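Geranyltranstransferase (Thermotoga neapolitana, PDB 4WK5) probably acts as a magnesium-dependent prenyltransferase in isoprenoid biosynthesis. Local coordinates at residues L158-D163 and S183-A188; M177-Y182 and F215-Q220; P61-T66 and F281-N286. All blocks are in the same frame, centred on the assembly; numbering follows the deposited sequence. Where two conformers were deposited one is given.

Contact 1 of 3, residues L158-D163 and S183-A188; sequences LGEAMD and SFKTGA
G159 brings segments 158-163 and 183-188 together. Its CA lies 3.6 Å from F184 CB, and the two short axes pass only 7.3 Å apart at 134° between their directions. A side chain at this position would run into the backbone N of K185, so the glycine is what lets the helices meet almost backbone to backbone.

On one side of G159 the packing is tight and apolar. F184 CG stands beside its own backbone N (chi1 -83°), which swings the ring along helix 143-166. There L158 CB meets its edge, 3.9 Å from F184 CD2, and the two side chains run the same way. M162 approaches more obliquely: its CE is 3.8 Å from F184 CD2, and its SD makes a Met-aromatic contact 5.2 Å from the ring centroid.

On the other side the contact is polar and looser, and partly exposed K185 carries it. Its chain runs out extended past D163, with CE 3.3 Å from D163 OD2, and bends only at the last torsion (chi4 61°). NZ is modelled too close to E160 OE1, so both atoms are uncertainly placed and the long salt bridge from NZ to D163 OD2, 3.4 Å, is approximate. E160 also lies near D96 of the first aspartate-rich motif, so this side probably borders the metal and diphosphate site known from relatives.

K185 itself sits within a wider pi-type turn of helix 175-201, at 183-187, and its side chain touches Q220 of helix 206-229. Behind the apolar side comes the second subunit, where F40 of that chain meets the F184 ring steeply and L42 of the same neighbouring chain packs on M162.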
ATOM      1  N   LEU A 158      -0.306  -0.896 -11.968  1.00 15.95           N
ATOM      2  CA  LEU A 158      -0.402  -1.586 -13.256  1.00 16.39           C
ATOM      3  C   LEU A 158       0.406  -0.834 -14.303  1.00 14.25           C
ATOM      4  O   LEU A 158       1.065  -1.444 -15.142  1.00 16.64           O
ATOM      5  CB  LEU A 158      -1.857  -1.727 -13.712  1.00 17.34           C
ATOM      6  CG  LEU A 158      -2.743  -2.652 -12.871  1.00 20.90           C
ATOM      7  CD1 LEU A 158      -4.173  -2.552 -13.371  1.00 23.88           C
ATOM      8  CD2 LEU A 158      -2.253  -4.093 -12.944  1.00 24.31           C
ATOM      9  N   GLY A 159       0.362   0.493 -14.238  1.00 14.97           N
ATOM     10  CA  GLY A 159       1.143   1.310 -15.151  1.00 16.42           C
ATOM     11  C   GLY A 159       2.635   1.038 -15.001  1.00 16.51           C
ATOM     12  O   GLY A 159       3.368   0.947 -15.990  1.00 15.58           O
ATOM     13  N   GLU A 160       3.102   0.946 -13.753  1.00 16.26           N
ATOM     14  CA  GLU A 160       4.513   0.671 -13.520  1.00 19.36           C
ATOM     15  C   GLU A 160       4.856  -0.737 -14.000  1.00 15.34           C
ATOM     16  O   GLU A 160       5.914  -0.940 -14.613  1.00 17.32           O
ATOM     17  CB  GLU A 160       4.869   0.849 -12.037  1.00 18.78           C
ATOM     18  CG  GLU A 160       6.335   0.512 -11.696  1.00 28.36           C
ATOM     19  CD  GLU A 160       7.357   1.323 -12.501  1.00 35.17           C
ATOM     20  OE1 GLU A 160       7.045   2.460 -12.922  1.00 32.16           O
ATOM     21  OE2 GLU A 160       8.480   0.814 -12.718  1.00 34.13           O
ATOM     22  N   ALA A 161       3.957  -1.695 -13.764  1.00 15.73           N
ATOM     23  CA  ALA A 161       4.153  -3.055 -14.266  1.00 16.18           C
ATOM     24  C   ALA A 161       4.283  -3.056 -15.794  1.00 19.09           C
ATOM     25  O   ALA A 161       5.196  -3.673 -16.337  1.00 18.73           O
ATOM     26  CB  ALA A 161       3.006  -3.974 -13.818  1.00 17.84           C
ATOM     27  N   MET A 162       3.396  -2.345 -16.484  1.00 15.27           N
ATOM     28  CA  MET A 162       3.509  -2.242 -17.952  1.00 15.01           C
ATOM     29  C   MET A 162       4.880  -1.689 -18.375  1.00 18.29           C
ATOM     30  O   MET A 162       5.528  -2.228 -19.274  1.00 21.31           O
ATOM     31  CB  MET A 162       2.400  -1.350 -18.509  1.00 15.76           C
ATOM     32  CG  MET A 162       0.995  -1.924 -18.381  1.00 21.95           C
ATOM     33  SD  MET A 162      -0.223  -0.648 -18.747  1.00 20.67           S
ATOM     34  CE  MET A 162      -1.754  -1.549 -18.459  1.00 22.98           C
ATOM     35  N   ASP A 163       5.321  -0.622 -17.712  1.00 19.37           N
ATOM     36  CA  ASP A 163       6.594   0.021 -18.057  1.00 19.97           C
ATOM     37  C   ASP A 163       7.749  -0.987 -17.939  1.00 21.07           C
ATOM     38  O   ASP A 163       8.557  -1.140 -18.859  1.00 22.86           O
ATOM     39  CB  ASP A 163       6.807   1.246 -17.152  1.00 20.38           C
ATOM     40  CG  ASP A 163       7.683   2.324 -17.790  1.00 28.73           C
ATOM     41  OD1 ASP A 163       7.920   2.305 -19.022  1.00 27.65           O
ATOM     42  OD2 ASP A 163       8.109   3.222 -17.037  1.00 29.88           O
ATOM     43  N   SER A 183      -0.978   6.637 -19.421  1.00 19.15           N
ATOM     44  CA  SER A 183      -2.231   6.982 -18.764  1.00 18.36           C
ATOM     45  C   SER A 183      -2.317   6.376 -17.375  1.00 19.94           C
ATOM     46  O   SER A 183      -2.743   7.033 -16.428  1.00 21.55           O
ATOM     47  CB  SER A 183      -3.414   6.509 -19.603  1.00 24.96           C
ATOM     48  OG  SER A 183      -4.623   6.657 -18.889  1.00 34.50           O
ATOM     49  N   PHE A 184      -1.906   5.120 -17.256  1.00 18.15           N
ATOM     50  CA  PHE A 184      -1.950   4.438 -15.967  1.00 19.71           C
ATOM     51  C   PHE A 184      -0.823   4.878 -15.032  1.00 18.02           C
ATOM     52  O   PHE A 184      -1.045   5.139 -13.839  1.00 18.52           O
ATOM     53  CB  PHE A 184      -1.863   2.920 -16.147  1.00 18.49           C
ATOM     54  CG  PHE A 184      -3.183   2.252 -16.460  1.00 21.80           C
ATOM     55  CD1 PHE A 184      -4.221   2.951 -17.050  1.00 35.43           C
ATOM     56  CD2 PHE A 184      -3.376   0.926 -16.119  1.00 22.24           C
ATOM     57  CE1 PHE A 184      -5.431   2.322 -17.331  1.00 40.40           C
ATOM     58  CE2 PHE A 184      -4.591   0.287 -16.393  1.00 26.44           C
ATOM     59  CZ  PHE A 184      -5.612   0.988 -16.998  1.00 33.85           C
ATOM     60  N   LYS A 185       0.394   4.952 -15.560  1.00 15.56           N
ATOM     61  CA  LYS A 185       1.565   5.163 -14.708  1.00 17.91           C
ATOM     62  C   LYS A 185       1.702   6.592 -14.184  1.00 19.47           C
ATOM     63  O   LYS A 185       2.213   6.814 -13.072  1.00 20.95           O
ATOM     64  CB  LYS A 185       2.830   4.768 -15.480  1.00 23.03           C
ATOM     65  CG  LYS A 185       4.144   4.962 -14.742  1.00 34.82           C
ATOM     66  CD  LYS A 185       5.294   4.958 -15.752  1.00 41.26           C
ATOM     67  CE  LYS A 185       6.605   5.404 -15.128  1.00 56.28           C
ATOM     68  NZ  LYS A 185       7.037   4.505 -14.030  1.00 59.49           N
ATOM     69  N   THR A 186       1.254   7.555 -14.986  1.00 18.49           N
ATOM     70  CA  THR A 186       1.408   8.970 -14.661  1.00 16.86           C
ATOM     71  C   THR A 186       0.066   9.711 -14.682  1.00 22.77           C
ATOM     72  O   THR A 186      -0.240  10.508 -13.785  1.00 20.12           O
ATOM     73  CB  THR A 186       2.380   9.653 -15.647  1.00 21.38           C
ATOM     74  OG1 THR A 186       3.625   8.944 -15.622  1.00 21.17           O
ATOM     75  CG2 THR A 186       2.615  11.119 -15.262  1.00 23.29           C
ATOM     76  N   GLY A 187      -0.740   9.431 -15.698  1.00 19.19           N
ATOM     77  CA  GLY A 187      -2.038  10.075 -15.839  1.00 17.65           C
ATOM     78  C   GLY A 187      -2.964   9.882 -14.647  1.00 19.54           C
ATOM     79  O   GLY A 187      -3.627  10.830 -14.208  1.00 20.12           O
ATOM     80  N   ALA A 188      -3.017   8.662 -14.119  1.00 17.75           N
ATOM     81  CA  ALA A 188      -4.012   8.355 -13.092  1.00 19.73           C
ATOM     82  C   ALA A 188      -3.824   9.224 -11.839  1.00 17.19           C
ATOM     83  O   ALA A 188      -4.810   9.688 -11.249  1.00 17.41           O
ATOM     84  CB  ALA A 188      -3.973   6.852 -12.725  1.00 20.09           C
TER

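Contact 2 of 3, residues M177-Y182 and F215-Q220; sequences MVEKMY and FGVAFQ
Within the all-helical isoprenoid synthase fold, helix 175-201 crosses helix 206-229 with Y182 stacked under Q220, the short axes 9.9 Å apart at 106°. The Q220 amide lies almost flat on the phenol ring, their planes 5° apart. NE2 sits over the rim of one face, 3.3 Å from Y182 CE1, and CG adds a CH-pi contact 3.8 Å from the ring centroid. With CG anti to its backbone N (chi1 -172°) and the chain extended beyond it, Q220 reaches right across the ring. Two conformers of Q220 were deposited, and this stack describes one of them.

One helical turn after Q220 comes D224, in the second aspartate-rich motif of the family, so the pair probably helps shape the approach to the metal site. Both ends of the amide are engaged: OE1 bonds to T186, while NE2 donates to a water at 2.6 Å that reaches Y182 OH only weakly. That hydroxyl is held by the backbone N of L248. Replacing Y182 with an alanine would probably take away the face on which the Q220 amide lies, open a gap beside V217 and leave L248 N without its acceptor.

V217 meets another part of Y182. Its carbonyl O lies at the ring edge, in plane, 3.9 Å from Y182 CD2, and its CG2 touches Y182 CB at 4.0 Å. Beside it, E179 OE2 comes within 4.2 Å of V217 CG1 while bonding to Y264 of helix 248-274.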
ATOM      1  N   MET A 177      -0.675   0.799 -26.772  1.00 29.95           N
ATOM      2  CA  MET A 177      -0.331   0.185 -25.495  1.00 27.79           C
ATOM      3  C   MET A 177       0.622   1.099 -24.723  1.00 24.20           C
ATOM      4  O   MET A 177       0.554   1.185 -23.492  1.00 24.88           O
ATOM      5  CB  MET A 177       0.290  -1.202 -25.699  1.00 30.01           C
ATOM      6  CG  MET A 177      -0.697  -2.235 -26.228  1.00 35.75           C
ATOM      7  SD  MET A 177      -0.042  -3.919 -26.326  1.00 45.51           S
ATOM      8  CE  MET A 177       1.005  -3.829 -27.738  1.00 36.96           C
ATOM      9  N   VAL A 178       1.503   1.790 -25.438  1.00 25.64           N
ATOM     10  CA  VAL A 178       2.420   2.689 -24.735  1.00 26.38           C
ATOM     11  C   VAL A 178       1.647   3.879 -24.157  1.00 20.34           C
ATOM     12  O   VAL A 178       1.872   4.268 -23.007  1.00 21.26           O
ATOM     13  CB  VAL A 178       3.572   3.164 -25.649  1.00 24.83           C
ATOM     14  CG1 VAL A 178       4.440   4.179 -24.927  1.00 25.00           C
ATOM     15  CG2 VAL A 178       4.413   1.961 -26.063  1.00 27.95           C
ATOM     16  N   GLU A 179       0.711   4.436 -24.928  1.00 24.13           N
ATOM     17  CA  GLU A 179      -0.079   5.556 -24.400  1.00 24.90           C
ATOM     18  C   GLU A 179      -0.933   5.117 -23.195  1.00 25.64           C
ATOM     19  O   GLU A 179      -1.115   5.879 -22.243  1.00 23.32           O
ATOM     20  CB  GLU A 179      -0.972   6.167 -25.490  1.00 31.52           C
ATOM     21  CG  GLU A 179      -1.860   7.283 -24.943  1.00 42.52           C
ATOM     22  CD  GLU A 179      -2.092   8.420 -25.921  1.00 51.62           C
ATOM     23  OE1 GLU A 179      -1.781   8.256 -27.124  1.00 49.99           O
ATOM     24  OE2 GLU A 179      -2.583   9.483 -25.473  1.00 40.23           O
ATOM     25  N   LYS A 180      -1.428   3.882 -23.225  1.00 25.13           N
ATOM     26  CA  LYS A 180      -2.202   3.340 -22.111  1.00 25.73           C
ATOM     27  C   LYS A 180      -1.330   3.268 -20.852  1.00 22.14           C
ATOM     28  O   LYS A 180      -1.767   3.585 -19.737  1.00 20.88           O
ATOM     29  CB  LYS A 180      -2.746   1.952 -22.470  1.00 26.41           C
ATOM     30  CG  LYS A 180      -3.640   1.317 -21.414  1.00 29.77           C
ATOM     31  CD  LYS A 180      -4.936   2.097 -21.238  1.00 51.97           C
ATOM     32  CE  LYS A 180      -5.981   1.267 -20.495  1.00 62.31           C
ATOM     33  NZ  LYS A 180      -7.276   1.992 -20.333  1.00 65.45           N
ATOM     34  N   MET A 181      -0.087   2.845 -21.044  1.00 22.63           N
ATOM     35  CA  MET A 181       0.863   2.782 -19.953  1.00 19.02           C
ATOM     36  C   MET A 181       1.117   4.174 -19.353  1.00 18.93           C
ATOM     37  O   MET A 181       1.206   4.324 -18.131  1.00 18.44           O
ATOM     38  CB  MET A 181       2.167   2.136 -20.435  1.00 22.42           C
ATOM     39  CG  MET A 181       3.237   2.001 -19.359  1.00 22.67           C
ATOM     40  SD  MET A 181       4.320   3.439 -19.307  1.00 24.61           S
ATOM     41  CE  MET A 181       5.182   3.205 -20.876  1.00 24.39           C
ATOM     42  N   TYR A 182       1.232   5.193 -20.204  1.00 19.03           N
ATOM     43  CA  TYR A 182       1.406   6.565 -19.709  1.00 18.29           C
ATOM     44  C   TYR A 182       0.189   6.975 -18.899  1.00 16.85           C
ATOM     45  O   TYR A 182       0.297   7.604 -17.856  1.00 19.59           O
ATOM     46  CB  TYR A 182       1.608   7.557 -20.861  1.00 18.65           C
ATOM     47  CG  TYR A 182       3.032   7.628 -21.373  1.00 22.56           C
ATOM     48  CD1 TYR A 182       3.793   6.477 -21.540  1.00 24.60           C
ATOM     49  CD2 TYR A 182       3.602   8.850 -21.719  1.00 22.87           C
ATOM     50  CE1 TYR A 182       5.095   6.545 -22.005  1.00 24.36           C
ATOM     51  CE2 TYR A 182       4.891   8.924 -22.187  1.00 26.06           C
ATOM     52  CZ  TYR A 182       5.633   7.772 -22.328  1.00 28.73           C
ATOM     53  OH  TYR A 182       6.925   7.845 -22.798  1.00 26.28           O
ATOM     54  N   PHE A 215      -3.210  15.777 -19.011  1.00 24.49           N
ATOM     55  CA  PHE A 215      -2.075  16.525 -18.486  1.00 27.54           C
ATOM     56  C   PHE A 215      -0.939  15.572 -18.114  1.00 23.34           C
ATOM     57  O   PHE A 215       0.228  15.820 -18.426  1.00 23.68           O
ATOM     58  CB  PHE A 215      -2.480  17.369 -17.274  1.00 27.91           C
ATOM     59  CG  PHE A 215      -1.321  18.092 -16.635  1.00 28.07           C
ATOM     60  CD1 PHE A 215      -0.652  17.543 -15.550  1.00 31.41           C
ATOM     61  CD2 PHE A 215      -0.881  19.308 -17.144  1.00 29.31           C
ATOM     62  CE1 PHE A 215       0.427  18.193 -14.981  1.00 33.23           C
ATOM     63  CE2 PHE A 215       0.189  19.957 -16.574  1.00 32.52           C
ATOM     64  CZ  PHE A 215       0.845  19.396 -15.493  1.00 30.49           C
ATOM     65  N   GLY A 216      -1.291  14.473 -17.449  1.00 24.07           N
ATOM     66  CA  GLY A 216      -0.304  13.487 -17.034  1.00 25.37           C
ATOM     67  C   GLY A 216       0.448  12.850 -18.194  1.00 25.31           C
ATOM     68  O   GLY A 216       1.655  12.645 -18.114  1.00 27.80           O
ATOM     69  N   VAL A 217      -0.256  12.503 -19.269  1.00 24.45           N
ATOM     70  CA  VAL A 217       0.433  11.938 -20.421  1.00 24.13           C
ATOM     71  C   VAL A 217       1.411  12.967 -21.009  1.00 24.66           C
ATOM     72  O   VAL A 217       2.557  12.637 -21.323  1.00 26.08           O
ATOM     73  CB  VAL A 217      -0.562  11.461 -21.506  1.00 28.08           C
ATOM     74  CG1 VAL A 217       0.182  11.071 -22.774  1.00 31.33           C
ATOM     75  CG2 VAL A 217      -1.358  10.275 -20.977  1.00 30.09           C
ATOM     76  N   ALA A 218       0.962  14.215 -21.134  1.00 27.21           N
ATOM     77  CA  ALA A 218       1.816  15.290 -21.644  1.00 28.78           C
ATOM     78  C   ALA A 218       3.027  15.505 -20.741  1.00 30.32           C
ATOM     79  O   ALA A 218       4.151  15.694 -21.216  1.00 25.38           O
ATOM     80  CB  ALA A 218       1.016  16.591 -21.783  1.00 23.45           C
ATOM     81  N   PHE A 219       2.785  15.464 -19.434  1.00 28.73           N
ATOM     82  CA  PHE A 219       3.842  15.606 -18.436  1.00 25.68           C
ATOM     83  C   PHE A 219       4.921  14.535 -18.623  1.00 26.51           C
ATOM     84  O   PHE A 219       6.119  14.834 -18.592  1.00 28.17           O
ATOM     85  CB  PHE A 219       3.229  15.539 -17.030  1.00 26.16           C
ATOM     86  CG  PHE A 219       4.176  15.893 -15.909  1.00 31.07           C
ATOM     87  CD1 PHE A 219       4.330  17.216 -15.507  1.00 35.84           C
ATOM     88  CD2 PHE A 219       4.872  14.902 -15.226  1.00 27.84           C
ATOM     89  CE1 PHE A 219       5.174  17.551 -14.465  1.00 34.53           C
ATOM     90  CE2 PHE A 219       5.721  15.225 -14.179  1.00 34.17           C
ATOM     91  CZ  PHE A 219       5.875  16.553 -13.797  1.00 29.83           C
ATOM     92  N   GLN A 220       4.507  13.284 -18.820  0.52 27.47           N
ATOM     93  CA  GLN A 220       5.472  12.197 -18.979  0.52 27.45           C
ATOM     94  C   GLN A 220       6.250  12.334 -20.293  0.52 25.65           C
ATOM     95  O   GLN A 220       7.447  12.046 -20.333  0.52 29.49           O
ATOM     96  CB  GLN A 220       4.785  10.820 -18.902  0.52 27.84           C
ATOM     97  CG  GLN A 220       5.781   9.650 -18.877  0.52 25.36           C
ATOM     98  CD  GLN A 220       5.155   8.296 -18.549  0.52 23.57           C
ATOM     99  OE1 GLN A 220       4.028   8.211 -18.056  0.52 28.09           O
ATOM    100  NE2 GLN A 220       5.896   7.225 -18.833  0.52 28.29           N
TER
HETATM  101  O   HOH W   1       8.302   7.176 -19.897  1.00 35.23           O

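Contact 3 of 3, residues P61-T66 and F281-N286; sequences PLLVLT and FDFLRN
Apolar contacts dominate, and F283 carries most of them. A first torsion of 175° carries its ring out from helix 278-289 and over to helix 59-70, where it crosses the L62 side chain at about a right angle. F283 CZ lies 3.7 Å from L62 CB, and L62 CD1 touches the same ring atom at 4.1 Å. Farther round the rim, F283 CE2 is 3.9 Å from the backbone N of L63. A second, lighter contact pairs two methyls, L63 CD1 and L284 CD1, at 4.1 Å.

Polar groups sit around this patch. T66 OG1 faces F283 CD2 at 4.2 Å but finds its hydrogen-bond partner in T280, one turn before L284, and the L284 carbonyl is bonded by Y265 of helix 248-274. On the outer side of helix 278-289, R285 NH2 and D282 OD1 pair by charge alone at 3.1 Å.

The short axes run 10.5 Å apart and nearly antiparallel, at 150°. This is helix-to-helix packing of the prenyl synthase bundle, which brings the last helix of the chain against the one that carries the end of the GGKRIRP sequence.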
ATOM      1  N   PRO A  61       1.069  17.770  -5.212  1.00 17.61           N
ATOM      2  CA  PRO A  61       0.310  18.364  -4.101  1.00 18.22           C
ATOM      3  C   PRO A  61      -0.012  19.838  -4.346  1.00 20.56           C
ATOM      4  O   PRO A  61      -1.059  20.322  -3.906  1.00 19.52           O
ATOM      5  CB  PRO A  61       1.248  18.201  -2.891  1.00 19.03           C
ATOM      6  CG  PRO A  61       2.615  17.958  -3.467  1.00 17.14           C
ATOM      7  CD  PRO A  61       2.365  17.220  -4.761  1.00 16.91           C
ATOM      8  N   LEU A  62       0.877  20.549  -5.034  1.00 18.36           N
ATOM      9  CA  LEU A  62       0.581  21.937  -5.382  1.00 22.81           C
ATOM     10  C   LEU A  62      -0.657  22.028  -6.267  1.00 23.19           C
ATOM     11  O   LEU A  62      -1.463  22.937  -6.105  1.00 21.61           O
ATOM     12  CB  LEU A  62       1.773  22.595  -6.075  1.00 20.70           C
ATOM     13  CG  LEU A  62       2.934  23.022  -5.173  1.00 22.29           C
ATOM     14  CD1 LEU A  62       4.158  23.349  -6.017  1.00 22.87           C
ATOM     15  CD2 LEU A  62       2.523  24.227  -4.335  1.00 27.37           C
ATOM     16  N   LEU A  63      -0.816  21.084  -7.192  1.00 20.09           N
ATOM     17  CA  LEU A  63      -2.002  21.053  -8.043  1.00 20.12           C
ATOM     18  C   LEU A  63      -3.274  20.810  -7.226  1.00 20.71           C
ATOM     19  O   LEU A  63      -4.293  21.469  -7.449  1.00 21.75           O
ATOM     20  CB  LEU A  63      -1.841  19.987  -9.130  1.00 18.77           C
ATOM     21  CG  LEU A  63      -2.909  19.812 -10.196  1.00 25.82           C
ATOM     22  CD1 LEU A  63      -3.011  21.092 -11.045  1.00 23.55           C
ATOM     23  CD2 LEU A  63      -2.529  18.605 -11.056  1.00 26.38           C
ATOM     24  N   VAL A  64      -3.218  19.889  -6.267  1.00 21.16           N
ATOM     25  CA  VAL A  64      -4.359  19.677  -5.379  1.00 20.32           C
ATOM     26  C   VAL A  64      -4.739  20.987  -4.666  1.00 22.30           C
ATOM     27  O   VAL A  64      -5.918  21.358  -4.612  1.00 22.40           O
ATOM     28  CB  VAL A  64      -4.070  18.585  -4.343  1.00 18.98           C
ATOM     29  CG1 VAL A  64      -5.208  18.500  -3.326  1.00 19.90           C
ATOM     30  CG2 VAL A  64      -3.846  17.240  -5.052  1.00 19.49           C
ATOM     31  N   LEU A  65      -3.743  21.700  -4.143  1.00 21.48           N
ATOM     32  CA  LEU A  65      -4.024  22.949  -3.445  1.00 22.10           C
ATOM     33  C   LEU A  65      -4.556  24.040  -4.366  1.00 25.94           C
ATOM     34  O   LEU A  65      -5.437  24.802  -3.969  1.00 27.20           O
ATOM     35  CB  LEU A  65      -2.772  23.458  -2.719  1.00 21.84           C
ATOM     36  CG  LEU A  65      -2.289  22.586  -1.560  1.00 24.50           C
ATOM     37  CD1 LEU A  65      -1.193  23.309  -0.780  1.00 32.89           C
ATOM     38  CD2 LEU A  65      -3.442  22.224  -0.645  1.00 26.64           C
ATOM     39  N   THR A  66      -4.034  24.136  -5.586  1.00 24.30           N
ATOM     40  CA  THR A  66      -4.483  25.217  -6.462  1.00 22.60           C
ATOM     41  C   THR A  66      -5.884  24.943  -7.000  1.00 21.88           C
ATOM     42  O   THR A  66      -6.708  25.853  -7.065  1.00 27.07           O
ATOM     43  CB  THR A  66      -3.511  25.468  -7.637  1.00 29.06           C
ATOM     44  OG1 THR A  66      -3.602  24.396  -8.588  1.00 35.32           O
ATOM     45  CG2 THR A  66      -2.068  25.621  -7.105  1.00 23.92           C
ATOM     46  N   PHE A 281      -4.694  27.469 -13.808  1.00 26.24           N
ATOM     47  CA  PHE A 281      -4.245  27.911 -15.118  1.00 29.09           C
ATOM     48  C   PHE A 281      -2.880  28.593 -15.040  1.00 32.01           C
ATOM     49  O   PHE A 281      -1.961  28.247 -15.782  1.00 31.91           O
ATOM     50  CB  PHE A 281      -5.279  28.867 -15.716  1.00 28.11           C
ATOM     51  CG  PHE A 281      -4.860  29.484 -17.013  1.00 33.77           C
ATOM     52  CD1 PHE A 281      -4.989  28.783 -18.198  1.00 35.29           C
ATOM     53  CD2 PHE A 281      -4.364  30.777 -17.051  1.00 43.65           C
ATOM     54  CE1 PHE A 281      -4.619  29.352 -19.395  1.00 39.00           C
ATOM     55  CE2 PHE A 281      -3.990  31.355 -18.253  1.00 43.60           C
ATOM     56  CZ  PHE A 281      -4.118  30.642 -19.423  1.00 44.03           C
ATOM     57  N   ASP A 282      -2.756  29.558 -14.135  1.00 35.05           N
ATOM     58  CA  ASP A 282      -1.503  30.285 -13.974  1.00 35.84           C
ATOM     59  C   ASP A 282      -0.368  29.341 -13.569  1.00 30.52           C
ATOM     60  O   ASP A 282       0.733  29.420 -14.120  1.00 36.90           O
ATOM     61  CB  ASP A 282      -1.653  31.399 -12.939  1.00 36.51           C
ATOM     62  CG  ASP A 282      -2.545  32.532 -13.417  1.00 45.84           C
ATOM     63  OD1 ASP A 282      -2.720  32.695 -14.647  1.00 47.98           O
ATOM     64  OD2 ASP A 282      -3.062  33.267 -12.555  1.00 45.18           O
ATOM     65  N   PHE A 283      -0.649  28.447 -12.619  1.00 28.85           N
ATOM     66  CA  PHE A 283       0.328  27.458 -12.148  1.00 28.26           C
ATOM     67  C   PHE A 283       0.830  26.599 -13.309  1.00 32.32           C
ATOM     68  O   PHE A 283       2.042  26.473 -13.533  1.00 30.46           O
ATOM     69  CB  PHE A 283      -0.303  26.591 -11.045  1.00 24.85           C
ATOM     70  CG  PHE A 283       0.573  25.458 -10.561  1.00 29.45           C
ATOM     71  CD1 PHE A 283       1.873  25.690 -10.136  1.00 32.19           C
ATOM     72  CD2 PHE A 283       0.081  24.171 -10.515  1.00 28.62           C
ATOM     73  CE1 PHE A 283       2.664  24.645  -9.681  1.00 33.31           C
ATOM     74  CE2 PHE A 283       0.867  23.124 -10.059  1.00 29.36           C
ATOM     75  CZ  PHE A 283       2.162  23.367  -9.650  1.00 29.27           C
ATOM     76  N   LEU A 284      -0.095  26.041 -14.077  1.00 32.14           N
ATOM     77  CA  LEU A 284       0.306  25.132 -15.144  1.00 30.57           C
ATOM     78  C   LEU A 284       0.871  25.871 -16.355  1.00 37.99           C
ATOM     79  O   LEU A 284       1.678  25.316 -17.105  1.00 39.41           O
ATOM     80  CB  LEU A 284      -0.866  24.243 -15.556  1.00 32.16           C
ATOM     81  CG  LEU A 284      -1.331  23.301 -14.440  1.00 36.09           C
ATOM     82  CD1 LEU A 284      -2.377  22.344 -14.949  1.00 37.44           C
ATOM     83  CD2 LEU A 284      -0.154  22.541 -13.825  1.00 33.39           C
ATOM     84  N   ARG A 285       0.459  27.123 -16.539  1.00 34.90           N
ATOM     85  CA  ARG A 285       1.019  27.941 -17.605  1.00 36.24           C
ATOM     86  C   ARG A 285       2.491  28.234 -17.333  1.00 42.16           C
ATOM     87  O   ARG A 285       3.330  28.103 -18.224  1.00 44.92           O
ATOM     88  CB  ARG A 285       0.242  29.248 -17.757  1.00 45.39           C
ATOM     89  CG  ARG A 285       0.587  30.034 -19.011  1.00 51.71           C
ATOM     90  CD  ARG A 285      -0.066  31.400 -18.975  1.00 57.74           C
ATOM     91  NE  ARG A 285       0.128  32.032 -17.673  1.00 66.95           N
ATOM     92  CZ  ARG A 285      -0.384  33.207 -17.322  1.00 75.00           C
ATOM     93  NH1 ARG A 285      -1.123  33.895 -18.182  1.00 77.80           N
ATOM     94  NH2 ARG A 285      -0.150  33.695 -16.112  1.00 75.68           N
ATOM     95  N   ASN A 286       2.805  28.624 -16.101  1.00 41.36           N
ATOM     96  CA  ASN A 286       4.190  28.908 -15.734  1.00 51.92           C
ATOM     97  C   ASN A 286       5.026  27.639 -15.648  1.00 53.55           C
ATOM     98  O   ASN A 286       6.248  27.677 -15.771  1.00 55.34           O
ATOM     99  CB  ASN A 286       4.253  29.670 -14.409  1.00 60.94           C
ATOM    100  CG  ASN A 286       3.634  31.054 -14.504  1.00 78.12           C
ATOM    101  OD1 ASN A 286       2.830  31.448 -13.660  1.00 85.42           O
ATOM    102  ND2 ASN A 286       4.007  31.798 -15.541  1.00 82.71           N
TER

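How the contacts relate
Contacts 1 and 2 form one continuous region, their centres 8 Å apart. Both use helix 175-201, which thereby ties helix 143-166 to helix 206-229; along the chain their segments alternate. Segments 177-182 and 183-188 follow directly on one another, joined by a probable hydrogen bond from G187 N to Y182 O at 3.0 Å. Contact 3 joins the first and last of the six segments and thus brackets the other two. Its centre lies about 22 Å from that of contact 1, across the chain's centre, and about 19 Å from contact 2, which it meets through F215 CZ and L284 CD2 at 3.7 Å. Contacts 1 and 2 thus probably border the metal and diphosphate site, while contact 3 packs the bundle farther off.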